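Local atomic coordinates of Esterase/lipase (PDB entry 4N5H), a protein that probably hydrolyses carboxylic esters, as an esterase of the alpha/beta-hydrolase fold, and may also transfer acyl groups. Residues A[5-10]-A[200-205]; A[55-60]-A[96-101]; A[111-116]-A[212-217]; A[186-191]-A[220-225]; A[190-195]-A[246-251]. The protein carries 1 engineered substitution. All blocks are in the same frame, centred on the assembly; numbering follows the deposited sequence. Where two conformers were deposited one is given.

Contact 1: A[5-10]-A[200-205]; sequences EAMLAK and SDMAAF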
# COMPACT_ATOMS: atom_id res chain seq x y z
N GLU A 5 16.05 -13.42 32.36
CA GLU A 5 16.26 -12.93 31.03
C GLU A 5 15.77 -14.00 30.01
O GLU A 5 15.25 -13.63 28.94
CB GLU A 5 17.74 -12.47 30.83
CG GLU A 5 18.64 -13.37 29.99
N ALA A 6 15.90 -15.28 30.35
CA ALA A 6 15.37 -16.36 29.55
C ALA A 6 13.83 -16.36 29.52
O ALA A 6 13.22 -16.60 28.47
CB ALA A 6 15.82 -17.70 30.09
N MET A 7 13.19 -16.16 30.68
CA MET A 7 11.75 -16.14 30.77
C MET A 7 11.22 -14.94 29.93
O MET A 7 10.24 -15.11 29.19
CB MET A 7 11.27 -16.04 32.20
CG MET A 7 11.24 -17.35 32.97
SD MET A 7 10.52 -17.19 34.65
CE MET A 7 11.60 -16.02 35.49
N LEU A 8 11.88 -13.78 30.03
CA LEU A 8 11.48 -12.62 29.26
C LEU A 8 11.60 -12.91 27.79
O LEU A 8 10.72 -12.55 26.98
CB LEU A 8 12.28 -11.41 29.63
CG LEU A 8 12.01 -10.15 28.83
CD1 LEU A 8 10.56 -9.74 29.06
CD2 LEU A 8 12.96 -9.01 29.21
N ALA A 9 12.69 -13.58 27.41
CA ALA A 9 12.89 -13.92 26.00
C ALA A 9 11.82 -14.87 25.47
O ALA A 9 11.38 -14.71 24.32
CB ALA A 9 14.34 -14.43 25.74
N LYS A 10 11.33 -15.78 26.29
CA LYS A 10 10.24 -16.66 25.90
C LYS A 10 8.87 -15.90 25.70
O LYS A 10 8.09 -16.18 24.75
CB LYS A 10 10.03 -17.68 26.96
CG LYS A 10 10.92 -18.91 26.77
CD LYS A 10 10.35 -20.10 27.50
CE LYS A 10 8.86 -20.23 27.17
NZ LYS A 10 8.41 -21.64 27.02
N SER A 200 -0.86 -18.77 30.98
CA SER A 200 -1.07 -19.59 32.19
C SER A 200 0.25 -20.30 32.63
O SER A 200 0.63 -20.20 33.82
CB SER A 200 -2.24 -20.61 32.01
OG SER A 200 -3.50 -19.94 31.88
N ASP A 201 0.93 -20.96 31.70
CA ASP A 201 2.24 -21.63 32.01
C ASP A 201 3.29 -20.66 32.57
O ASP A 201 4.00 -21.02 33.50
CB ASP A 201 2.84 -22.23 30.75
CG ASP A 201 2.02 -23.37 30.18
OD1 ASP A 201 1.08 -23.91 30.87
OD2 ASP A 201 2.32 -23.69 29.01
N MET A 202 3.37 -19.45 31.99
CA MET A 202 4.32 -18.41 32.37
C MET A 202 3.79 -17.46 33.46
O MET A 202 4.28 -16.34 33.63
CB MET A 202 4.57 -17.58 31.12
CG MET A 202 6.01 -17.32 30.84
SD MET A 202 6.99 -18.84 30.90
CE MET A 202 8.48 -17.93 31.31
N ALA A 203 2.77 -17.91 34.16
CA ALA A 203 1.92 -17.06 34.98
C ALA A 203 2.70 -16.39 36.07
O ALA A 203 2.45 -15.23 36.37
CB ALA A 203 0.75 -17.80 35.61
N ALA A 204 3.58 -17.11 36.74
CA ALA A 204 4.16 -16.50 37.93
C ALA A 204 5.03 -15.33 37.48
O ALA A 204 5.19 -14.32 38.19
CB ALA A 204 4.96 -17.53 38.74
N PHE A 205 5.64 -15.46 36.31
CA PHE A 205 6.45 -14.40 35.74
C PHE A 205 5.59 -13.15 35.35
O PHE A 205 6.00 -12.01 35.58
CB PHE A 205 7.19 -14.88 34.50
CG PHE A 205 8.07 -13.86 33.89
CD1 PHE A 205 9.23 -13.46 34.52
CD2 PHE A 205 7.72 -13.23 32.64
CE1 PHE A 205 10.07 -12.52 33.94
CE2 PHE A 205 8.53 -12.27 32.11
CZ PHE A 205 9.70 -11.89 32.74
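M7 sets its CB over one face of the F205 ring. That CB stands 4.1 Å from the centroid of the F205 ring and 14° off the ring normal, a CH-pi contact offset toward the ring's rim. Further along the thioether, M7 CE comes to 3.6 Å from F205 CD1. M7 SD, 4.8 Å from the centroid of the F205 ring, approaches obliquely; the pair is a Met-aromatic contact without a sulfur centred on the face. The bend at chi3 (-61°) turns the M7 methyl toward the CD1 corner of the ring. L8 adds a smaller contact, with its CB 4.1 Å from F205 CZ. M202 also leans on M7, but it was deposited in two conformers and the approach of its CE to M7 is implausibly short, so the detail there is doubtful. What positions the ring is the first torsion of F205: CG lies opposite the backbone N (chi1 -178°), which sends the phenyl out toward helix 2-28. Reducing F205 to an alanine would probably leave M7 without its aromatic partner and open a gap between helix 2-28 and the 200-205 junction. M202 occupies the break between helices 198-201 and 203-211, as their junction and N-cap residue. This surface contact thus sets N-terminal helix 2-28 against that junction, with V11 touching both M202 and F205, and F78 from a loop also meeting the ring.

Contact 2: A[55-60]-A[96-101]; sequences LYYPAK and GYAVMG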
# COMPACT_ATOMS: atom_id res chain seq x y z
N LEU A 55 -7.84 9.28 18.22
CA LEU A 55 -9.28 9.62 18.24
C LEU A 55 -9.91 9.24 16.91
O LEU A 55 -9.39 9.49 15.82
CB LEU A 55 -9.53 11.09 18.50
CG LEU A 55 -8.79 11.68 19.74
CD1 LEU A 55 -9.04 13.14 19.90
CD2 LEU A 55 -9.18 10.93 21.01
N TYR A 56 -11.15 8.73 16.99
CA TYR A 56 -11.85 8.23 15.81
C TYR A 56 -13.30 8.80 15.85
O TYR A 56 -13.93 8.92 16.92
CB TYR A 56 -11.99 6.70 15.80
CG TYR A 56 -10.71 5.94 16.06
CD1 TYR A 56 -10.21 5.75 17.33
CD2 TYR A 56 -10.07 5.31 14.99
CE1 TYR A 56 -9.05 5.02 17.56
CE2 TYR A 56 -8.93 4.52 15.22
CZ TYR A 56 -8.40 4.42 16.52
OH TYR A 56 -7.30 3.62 16.74
N TYR A 57 -13.82 9.09 14.66
CA TYR A 57 -15.14 9.68 14.51
C TYR A 57 -15.80 9.23 13.19
O TYR A 57 -15.18 8.90 12.22
CB TYR A 57 -14.96 11.21 14.29
CG TYR A 57 -14.05 11.92 15.30
CD1 TYR A 57 -12.72 12.04 15.06
CD2 TYR A 57 -14.54 12.50 16.44
CE1 TYR A 57 -11.88 12.67 15.90
CE2 TYR A 57 -13.72 13.17 17.31
CZ TYR A 57 -12.34 13.26 17.02
OH TYR A 57 -11.52 13.96 17.88
N PRO A 58 -17.13 9.27 13.22
CA PRO A 58 -17.79 9.06 11.88
C PRO A 58 -17.38 10.16 10.94
O PRO A 58 -17.14 11.27 11.41
CB PRO A 58 -19.30 9.19 12.28
CG PRO A 58 -19.32 9.90 13.57
CD PRO A 58 -18.05 9.63 14.29
N ALA A 59 -17.24 9.86 9.66
CA ALA A 59 -16.92 10.91 8.72
C ALA A 59 -17.97 12.01 8.62
O ALA A 59 -17.56 13.14 8.44
CB ALA A 59 -16.60 10.34 7.36
N LYS A 60 -19.23 11.72 8.74
CA LYS A 60 -20.24 12.78 8.76
C LYS A 60 -20.89 12.74 10.10
O LYS A 60 -21.52 11.73 10.44
CB LYS A 60 -21.28 12.45 7.64
N GLY A 96 -21.59 6.19 15.00
CA GLY A 96 -21.97 7.47 15.52
C GLY A 96 -21.41 7.85 16.88
O GLY A 96 -22.08 8.51 17.72
N TYR A 97 -20.21 7.34 17.18
CA TYR A 97 -19.58 7.50 18.48
C TYR A 97 -18.21 8.17 18.30
O TYR A 97 -17.55 7.97 17.29
CB TYR A 97 -19.34 6.15 19.20
CG TYR A 97 -20.67 5.50 19.55
CD1 TYR A 97 -21.32 4.77 18.55
CD2 TYR A 97 -21.34 5.76 20.74
CE1 TYR A 97 -22.61 4.31 18.75
CE2 TYR A 97 -22.65 5.23 20.97
CZ TYR A 97 -23.25 4.51 19.98
OH TYR A 97 -24.53 3.95 20.18
N ALA A 98 -17.82 8.96 19.28
CA ALA A 98 -16.50 9.56 19.37
C ALA A 98 -15.68 8.56 20.20
O ALA A 98 -16.01 8.20 21.32
CB ALA A 98 -16.54 10.89 20.06
N VAL A 99 -14.59 8.08 19.63
CA VAL A 99 -13.82 6.99 20.25
C VAL A 99 -12.39 7.42 20.50
O VAL A 99 -11.68 8.00 19.63
CB VAL A 99 -13.85 5.72 19.34
CG1 VAL A 99 -13.13 4.55 19.91
CG2 VAL A 99 -15.30 5.38 18.92
N MET A 100 -11.89 7.08 21.67
CA MET A 100 -10.51 7.30 22.01
C MET A 100 -9.89 5.97 22.35
O MET A 100 -10.48 5.14 23.08
CB MET A 100 -10.41 8.31 23.22
CG MET A 100 -8.97 8.53 23.62
SD MET A 100 -8.16 7.43 24.79
CE MET A 100 -8.69 8.15 26.29
N GLY A 101 -8.70 5.73 21.84
CA GLY A 101 -7.90 4.57 22.24
C GLY A 101 -6.46 4.98 22.53
O GLY A 101 -5.87 5.68 21.74
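Y56 and V99 form the tightly bonded centre of this antiparallel strand pair. Y56 N donates to V99 O at 2.8 Å and V99 N returns a bond to Y56 O at 2.9 Å, the latter nearly straight at 168°. This reciprocal pattern defines a hydrogen-bonded pair, and the next bridge, L55 with M100, is non-hydrogen-bonded. There L55 CA brings its hydrogen to V99 O (3.2 Å), while L55 CD2 packs 3.6 Å from M100 CG. On the other face of the sheet, the Y56 ring turns its edge to V99 O, which lies in the ring plane, and Y56 CD1 meets V99 CG1 at 4.1 Å. With chi1 at -50°, Y56 CG sits beside the backbone N and the ring is carried along the neighbouring strand toward G101. The packing slackens toward 96-97. P58 has no amide hydrogen to continue the bonding, and its CD merely lies 3.5 Å from Y97 O; its CG faces the CA of partly exposed G96 at 4.1 Å. The axes of strands 55-58 and 98-101 approach to 4.7 Å at 160°. Strand 52-58 is thereby fixed between strands 35-42 and 98-102, and strand 98-102 runs parallel to 66-72 on its other side. Helix 86-94 covers Y56, whereas F135 packs on L55 and M100.

Contact 3: A[111-116]-A[212-217]; sequences DLRGQI and GGDQAL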
# COMPACT_ATOMS: atom_id res chain seq x y z
N ASP A 111 5.48 -1.38 35.65
CA ASP A 111 4.64 -2.35 36.29
C ASP A 111 3.17 -1.90 36.16
O ASP A 111 2.89 -0.96 35.38
CB ASP A 111 5.02 -2.60 37.78
CG ASP A 111 4.94 -1.41 38.63
OD1 ASP A 111 4.13 -0.50 38.38
OD2 ASP A 111 5.65 -1.37 39.68
N LEU A 112 2.28 -2.61 36.84
CA LEU A 112 0.84 -2.32 36.70
C LEU A 112 0.53 -0.90 37.05
O LEU A 112 -0.28 -0.26 36.44
CB LEU A 112 0.07 -3.31 37.56
CG LEU A 112 -1.48 -3.04 37.67
CD1 LEU A 112 -2.13 -3.03 36.25
CD2 LEU A 112 -2.12 -4.07 38.58
N ARG A 113 1.18 -0.34 38.09
CA ARG A 113 0.91 1.04 38.45
C ARG A 113 1.19 2.01 37.32
O ARG A 113 0.42 2.97 37.09
CB ARG A 113 1.64 1.45 39.77
CG ARG A 113 1.51 2.89 40.13
CD ARG A 113 2.24 3.24 41.40
NE ARG A 113 1.66 2.68 42.60
CZ ARG A 113 2.17 1.65 43.28
NH1 ARG A 113 3.27 1.00 42.80
NH2 ARG A 113 1.57 1.22 44.41
N GLY A 114 2.33 1.83 36.61
CA GLY A 114 2.72 2.72 35.48
C GLY A 114 1.61 2.60 34.40
O GLY A 114 1.24 3.63 33.83
N GLN A 115 1.11 1.42 34.18
CA GLN A 115 0.03 1.18 33.14
C GLN A 115 -1.24 1.91 33.51
O GLN A 115 -1.86 2.62 32.68
CB GLN A 115 -0.25 -0.31 32.85
CG GLN A 115 1.01 -0.95 32.31
CD GLN A 115 0.79 -2.33 31.83
OE1 GLN A 115 0.01 -3.11 32.38
NE2 GLN A 115 1.44 -2.64 30.74
N ILE A 116 -1.64 1.79 34.77
CA ILE A 116 -2.82 2.48 35.28
C ILE A 116 -2.66 3.98 35.26
O ILE A 116 -3.56 4.70 34.84
CB ILE A 116 -3.17 1.96 36.71
CG1 ILE A 116 -3.61 0.45 36.62
CG2 ILE A 116 -4.17 2.92 37.35
CD1 ILE A 116 -5.01 0.22 36.02
N GLY A 212 5.66 -5.71 40.11
CA GLY A 212 6.93 -5.06 40.29
C GLY A 212 7.51 -5.21 41.67
O GLY A 212 8.34 -4.41 42.05
N GLY A 213 7.14 -6.28 42.37
CA GLY A 213 7.55 -6.56 43.77
C GLY A 213 6.81 -5.74 44.83
O GLY A 213 6.99 -5.89 46.07
N ASP A 214 5.93 -4.85 44.39
CA ASP A 214 5.21 -4.02 45.35
C ASP A 214 4.06 -4.81 45.91
O ASP A 214 3.06 -5.14 45.18
CB ASP A 214 4.70 -2.76 44.62
CG ASP A 214 3.98 -1.77 45.48
OD1 ASP A 214 3.52 -2.09 46.58
OD2 ASP A 214 3.85 -0.59 44.97
N GLN A 215 4.05 -5.08 47.22
CA GLN A 215 3.00 -5.85 47.83
C GLN A 215 1.64 -5.20 47.79
O GLN A 215 0.65 -5.91 47.80
CB GLN A 215 3.36 -6.23 49.33
CG GLN A 215 4.57 -7.03 49.28
CD GLN A 215 4.43 -8.37 48.58
OE1 GLN A 215 3.54 -9.12 48.94
NE2 GLN A 215 5.24 -8.64 47.58
N ALA A 216 1.58 -3.85 47.73
CA ALA A 216 0.32 -3.21 47.55
C ALA A 216 -0.27 -3.51 46.18
O ALA A 216 -1.50 -3.55 46.09
CB ALA A 216 0.42 -1.70 47.72
N LEU A 217 0.54 -3.72 45.17
CA LEU A 217 0.03 -4.12 43.85
C LEU A 217 -0.41 -5.58 43.88
O LEU A 217 -1.43 -5.98 43.37
CB LEU A 217 1.03 -3.85 42.75
CG LEU A 217 1.26 -2.34 42.44
CD1 LEU A 217 2.27 -2.18 41.36
CD2 LEU A 217 -0.06 -1.56 42.19
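The guanidinium of R113 has L217 CD2 over one face, 3.8 Å above the plane and displaced toward the rim, and the carboxylate of D214 at its edge. The grip is end-on: NH1 and NH2 of R113 both donate to a single oxygen, D214 OD2, at 2.8 and 3.0 Å, forming a salt bridge. NH1 meets that oxygen on its anti side and NH2 on its syn side, both tilted out of the carboxylate plane, and the guanidinium and carboxylate planes are 27° apart. L217 CD1 packs between two side chains, 3.6 Å from R113 NH1 and 3.9 Å from D111 OD2. The bend at chi3 (-69°) of the otherwise extended R113 chain turns the head group across L217. D214 OD1 has a separate task: as an N-cap it accepts from A216 N at 2.9 Å, so one carboxylate caps helix 215-218 and binds the arginine. D111 is the N-cap of helix 112-129, though its side-chain bonds to R113 N and G114 N are weak. R113 NH2 also donates to L167 O, at the end of helix 162-168. The contact therefore joins the N-terminal ends of helices 112-129 and 215-218 at the surface, while F168 packs against L217 from helix 162-168.

Contact 4: A[186-191]-A[220-225]; sequences VAEPSK and HLNFSQ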
# COMPACT_ATOMS: atom_id res chain seq x y z
N VAL A 186 -9.10 -10.88 31.32
CA VAL A 186 -8.26 -11.61 32.27
C VAL A 186 -8.27 -10.88 33.61
O VAL A 186 -7.29 -10.34 34.05
CB VAL A 186 -6.91 -11.89 31.67
CG1 VAL A 186 -6.14 -12.86 32.58
CG2 VAL A 186 -7.17 -12.60 30.34
N ALA A 187 -9.44 -10.78 34.18
CA ALA A 187 -9.61 -9.90 35.32
C ALA A 187 -9.11 -10.48 36.65
O ALA A 187 -8.93 -9.68 37.62
CB ALA A 187 -11.03 -9.43 35.44
N GLU A 188 -8.86 -11.81 36.67
CA GLU A 188 -8.31 -12.48 37.85
C GLU A 188 -6.98 -13.14 37.53
O GLU A 188 -6.88 -14.38 37.45
CB GLU A 188 -9.34 -13.50 38.38
CG GLU A 188 -10.67 -12.90 38.74
CD GLU A 188 -10.61 -12.06 40.02
OE1 GLU A 188 -10.16 -12.59 41.07
OE2 GLU A 188 -11.00 -10.92 39.98
N PRO A 189 -5.93 -12.33 37.29
CA PRO A 189 -4.67 -12.89 36.79
C PRO A 189 -4.07 -13.91 37.78
O PRO A 189 -3.36 -14.86 37.33
CB PRO A 189 -3.76 -11.72 36.66
CG PRO A 189 -4.42 -10.57 37.09
CD PRO A 189 -5.87 -10.86 37.21
N SER A 190 -4.44 -13.82 39.06
CA SER A 190 -3.84 -14.79 40.07
C SER A 190 -4.34 -16.21 39.83
O SER A 190 -3.64 -17.17 40.26
CB SER A 190 -4.11 -14.34 41.53
OG SER A 190 -3.45 -13.16 41.72
N LYS A 191 -5.46 -16.36 39.14
CA LYS A 191 -5.98 -17.67 38.72
C LYS A 191 -5.41 -18.16 37.41
O LYS A 191 -5.87 -19.21 36.89
CB LYS A 191 -7.49 -17.58 38.57
CG LYS A 191 -8.19 -17.27 39.84
CD LYS A 191 -9.69 -17.37 39.59
CE LYS A 191 -10.49 -16.97 40.82
NZ LYS A 191 -10.03 -17.80 41.98
N HIS A 220 -3.77 -5.85 45.07
CA HIS A 220 -4.81 -5.17 44.27
C HIS A 220 -4.62 -5.45 42.74
O HIS A 220 -4.88 -4.54 41.95
CB HIS A 220 -4.76 -3.69 44.55
CG HIS A 220 -5.06 -3.33 45.93
ND1 HIS A 220 -4.08 -3.32 46.92
CD2 HIS A 220 -6.23 -3.13 46.57
CE1 HIS A 220 -4.65 -3.04 48.08
NE2 HIS A 220 -5.94 -2.92 47.90
N LEU A 221 -4.17 -6.65 42.41
CA LEU A 221 -3.87 -7.11 41.00
C LEU A 221 -5.18 -7.65 40.36
O LEU A 221 -5.24 -7.69 39.15
CB LEU A 221 -2.88 -8.28 40.99
CG LEU A 221 -1.41 -8.26 40.99
CD1 LEU A 221 -0.95 -9.52 40.32
CD2 LEU A 221 -0.83 -7.09 40.29
N ASN A 222 -6.14 -8.10 41.17
CA ASN A 222 -7.33 -8.83 40.71
C ASN A 222 -8.54 -7.99 40.90
O ASN A 222 -8.69 -7.25 41.88
CB ASN A 222 -7.45 -10.16 41.44
CG ASN A 222 -6.28 -11.08 41.22
OD1 ASN A 222 -6.24 -11.83 40.26
ND2 ASN A 222 -5.27 -10.98 42.10
N PHE A 223 -9.48 -8.04 39.97
CA PHE A 223 -10.75 -7.33 40.18
C PHE A 223 -11.39 -7.66 41.52
O PHE A 223 -11.99 -6.80 42.15
CB PHE A 223 -11.71 -7.62 39.01
CG PHE A 223 -13.02 -6.96 39.12
CD1 PHE A 223 -13.14 -5.65 38.77
CD2 PHE A 223 -14.13 -7.68 39.49
CE1 PHE A 223 -14.34 -4.97 38.88
CE2 PHE A 223 -15.35 -7.05 39.57
CZ PHE A 223 -15.45 -5.68 39.27
N SER A 224 -11.35 -8.92 41.91
CA SER A 224 -11.94 -9.34 43.16
C SER A 224 -11.33 -8.58 44.35
O SER A 224 -11.96 -8.56 45.40
CB SER A 224 -11.72 -10.83 43.36
OG SER A 224 -10.37 -11.25 43.31
N GLN A 225 -10.09 -8.05 44.19
CA GLN A 225 -9.43 -7.26 45.27
C GLN A 225 -9.77 -5.82 45.22
O GLN A 225 -9.70 -5.17 46.24
CB GLN A 225 -7.94 -7.42 45.21
CG GLN A 225 -7.45 -8.76 45.56
CD GLN A 225 -6.09 -9.06 45.09
OE1 GLN A 225 -5.68 -8.76 43.98
NE2 GLN A 225 -5.34 -9.76 45.95
O HOH W 1 -7.93 -13.98 41.69
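N222 reaches across to segment 186-191 with both its CB and its amide. Its CB lies 3.7 Å from E188 OE1. Beyond CG, which sits beside the backbone N (chi1 -61°), the amide divides its work. N222 OD1 accepts from S190 N at 2.9 Å, an in-plane bond on a lone pair with an N-H...O angle of 169°, and it also rests 3.2 Å from P189 CD. N222 ND2 uses its two hydrogens in different directions: one goes to S190 OG at 2.9 Å, the other to Q225 OE1, also at 2.9 Å, reaching it from above the Q225 carbonyl plane. These bonds fix the amide's rotation. Exchanging N222 for a leucine would probably leave S190 N and S190 OG without their partners and weaken the hold on the 189-191 turn. Alongside, E188 grips the first turn of helix 223-226 with both carboxylate oxygens, each through its syn lone pair: OE1 takes the hydroxyl of S224 (OG, 2.6 Å) and OE2 takes S224 N (2.8 Å). With both donating to it, the carboxylate is probably held in its charged form. A water donates to E188 OE1 and weakly to N222 OD1. The backbone bond F223 N to A187 O (2.9 Å) completes the seam. V186 is backbone-bonded to S146, probably the nucleophile on a GxSxG elbow. The seam thus ties the loop after strand 179-183 to helix 223-226, with helix 147-158 packing on A187, P189 and F223, and helix 203-211 on P189 and L221.

Contact 5: A[190-195]-A[246-251]; sequences SKLPEA and YLQSQA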
# COMPACT_ATOMS: atom_id res chain seq x y z
N SER A 190 -4.44 -13.82 39.06
CA SER A 190 -3.84 -14.79 40.07
C SER A 190 -4.34 -16.21 39.83
O SER A 190 -3.64 -17.17 40.26
CB SER A 190 -4.11 -14.34 41.53
OG SER A 190 -3.45 -13.16 41.72
N LYS A 191 -5.46 -16.36 39.14
CA LYS A 191 -5.98 -17.67 38.72
C LYS A 191 -5.41 -18.16 37.41
O LYS A 191 -5.87 -19.21 36.89
CB LYS A 191 -7.49 -17.58 38.57
CG LYS A 191 -8.19 -17.27 39.84
CD LYS A 191 -9.69 -17.37 39.59
CE LYS A 191 -10.49 -16.97 40.82
NZ LYS A 191 -10.03 -17.80 41.98
N LEU A 192 -4.47 -17.43 36.80
CA LEU A 192 -3.95 -17.86 35.49
C LEU A 192 -3.41 -19.33 35.53
O LEU A 192 -3.56 -20.09 34.54
CB LEU A 192 -2.91 -16.90 34.94
CG LEU A 192 -3.57 -15.70 34.23
CD1 LEU A 192 -2.48 -14.73 33.92
CD2 LEU A 192 -4.17 -16.20 32.94
N PRO A 193 -2.79 -19.74 36.66
CA PRO A 193 -2.24 -21.14 36.73
C PRO A 193 -3.19 -22.35 36.56
O PRO A 193 -2.74 -23.44 36.28
CB PRO A 193 -1.62 -21.17 38.13
CG PRO A 193 -1.05 -19.79 38.21
CD PRO A 193 -2.17 -18.88 37.70
N GLU A 194 -4.49 -22.16 36.75
CA GLU A 194 -5.41 -23.27 36.71
C GLU A 194 -6.06 -23.50 35.31
O GLU A 194 -6.98 -24.33 35.12
CB GLU A 194 -6.44 -23.13 37.85
CG GLU A 194 -7.35 -21.92 37.82
CD GLU A 194 -7.90 -21.58 39.20
OE1 GLU A 194 -7.12 -21.15 40.10
OE2 GLU A 194 -9.12 -21.74 39.39
N ALA A 195 -5.57 -22.78 34.31
CA ALA A 195 -5.96 -23.04 32.90
C ALA A 195 -4.71 -23.45 32.14
O ALA A 195 -3.60 -23.40 32.70
CB ALA A 195 -6.58 -21.78 32.26
N TYR A 246 -12.00 -18.55 28.75
CA TYR A 246 -13.37 -18.61 29.25
C TYR A 246 -13.36 -18.83 30.78
O TYR A 246 -14.26 -18.33 31.46
CB TYR A 246 -14.13 -19.77 28.57
CG TYR A 246 -15.56 -19.93 28.96
CD1 TYR A 246 -16.53 -18.87 28.92
CD2 TYR A 246 -16.01 -21.18 29.46
CE1 TYR A 246 -17.83 -19.05 29.26
CE2 TYR A 246 -17.34 -21.34 29.80
CZ TYR A 246 -18.25 -20.30 29.69
OH TYR A 246 -19.54 -20.46 30.05
N LEU A 247 -12.40 -19.57 31.31
CA LEU A 247 -12.41 -19.76 32.75
C LEU A 247 -12.33 -18.45 33.52
O LEU A 247 -12.89 -18.29 34.60
CB LEU A 247 -11.25 -20.65 33.22
CG LEU A 247 -11.34 -22.16 32.98
CD1 LEU A 247 -10.34 -22.78 33.96
CD2 LEU A 247 -12.77 -22.75 33.12
N GLN A 248 -11.59 -17.49 32.97
CA GLN A 248 -11.59 -16.14 33.56
C GLN A 248 -12.95 -15.45 33.60
O GLN A 248 -13.27 -14.73 34.51
CB GLN A 248 -10.60 -15.26 32.82
CG GLN A 248 -9.16 -15.63 33.05
CD GLN A 248 -8.61 -15.04 34.35
OE1 GLN A 248 -8.95 -13.93 34.74
NE2 GLN A 248 -7.81 -15.82 35.05
N SER A 249 -13.73 -15.56 32.50
CA SER A 249 -15.06 -15.06 32.48
C SER A 249 -15.95 -15.77 33.53
O SER A 249 -16.73 -15.12 34.23
CB SER A 249 -15.69 -15.21 31.06
OG SER A 249 -15.15 -14.26 30.15
N GLN A 250 -15.81 -17.09 33.63
CA GLN A 250 -16.56 -17.83 34.68
C GLN A 250 -16.18 -17.33 36.09
O GLN A 250 -17.05 -17.12 36.91
CB GLN A 250 -16.31 -19.33 34.62
CG GLN A 250 -16.82 -19.92 33.31
CD GLN A 250 -16.68 -21.44 33.29
OE1 GLN A 250 -15.59 -21.99 33.24
NE2 GLN A 250 -17.80 -22.08 33.25
N ALA A 251 -14.92 -17.13 36.32
CA ALA A 251 -14.43 -16.62 37.62
C ALA A 251 -14.97 -15.25 37.88
O ALA A 251 -15.43 -14.93 39.00
CB ALA A 251 -12.92 -16.60 37.68
O HOH W 2 -7.31 -18.52 34.12
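K191 lays its aliphatic chain over the side of helix 246-258, CD resting 3.8 Å from A251 CB and CE 4.0 Å from A251 CB. The chain is extended through chi2 and chi3, which lays its methylenes along A251. Nearer the backbone, K191 CB lies 3.9 Å from Q248 NE2. Q248 is folded at chi2 (-82°), which brings its amide back beside the 190-194 turn. There NE2 also comes within 4.2 Å of L192 CD2, a polar nitrogen against a methyl, without any direct bond between the two segments. The link is made through water instead: it accepts from Q248 NE2 at 2.9 Å and donates to K191 O at 3.2 Å. Q248 OE1, the other end of the amide, accepts from the backbone N of E188, so both ends of the group are engaged and its flip state is defined. Farther along, L247 places CD1 3.9 Å from E194 O and 4.2 Å from A195 CB, a methyl against a carbonyl oxygen and a light apolar touch near the surface. The 3-10 segment 190-194 thus lies beside the first turns of helix 246-258, L192 turning its CB away from that helix and its methyl end back to Q248. Q248 sits close to, but makes no contact with, the residues of a probable Ser-His-Asp triad. Chemically the contact is a mixture: packing by K191 and L247 flanks one amide. Q248 thus supplies the polar link, through the water and the bond to E188 N, and the rest is van der Waals packing.

Contacts 4 and 5 form the closest pair, with centres 9 Å apart; they share S190 and K191, and Q248 of contact 5 reaches into the 186-188 part of contact 4. Contact 1 joins contact 5 through S200 OG and L192 O, 2.7 Å apart, and contact 3 meets contact 4 where L112 CD2 lies 3.7 Å from L221 CD2. These four therefore form a continuous region, contact 4 touching the probable nucleophile S146 through V186 and contact 5 approaching the probable triad through Q248. Contact 2 stands apart on the far side of the chain's centre, its centre 31 Å from that of contact 4; the side chain of A98 there is about 9 Å from a bound calcium ion.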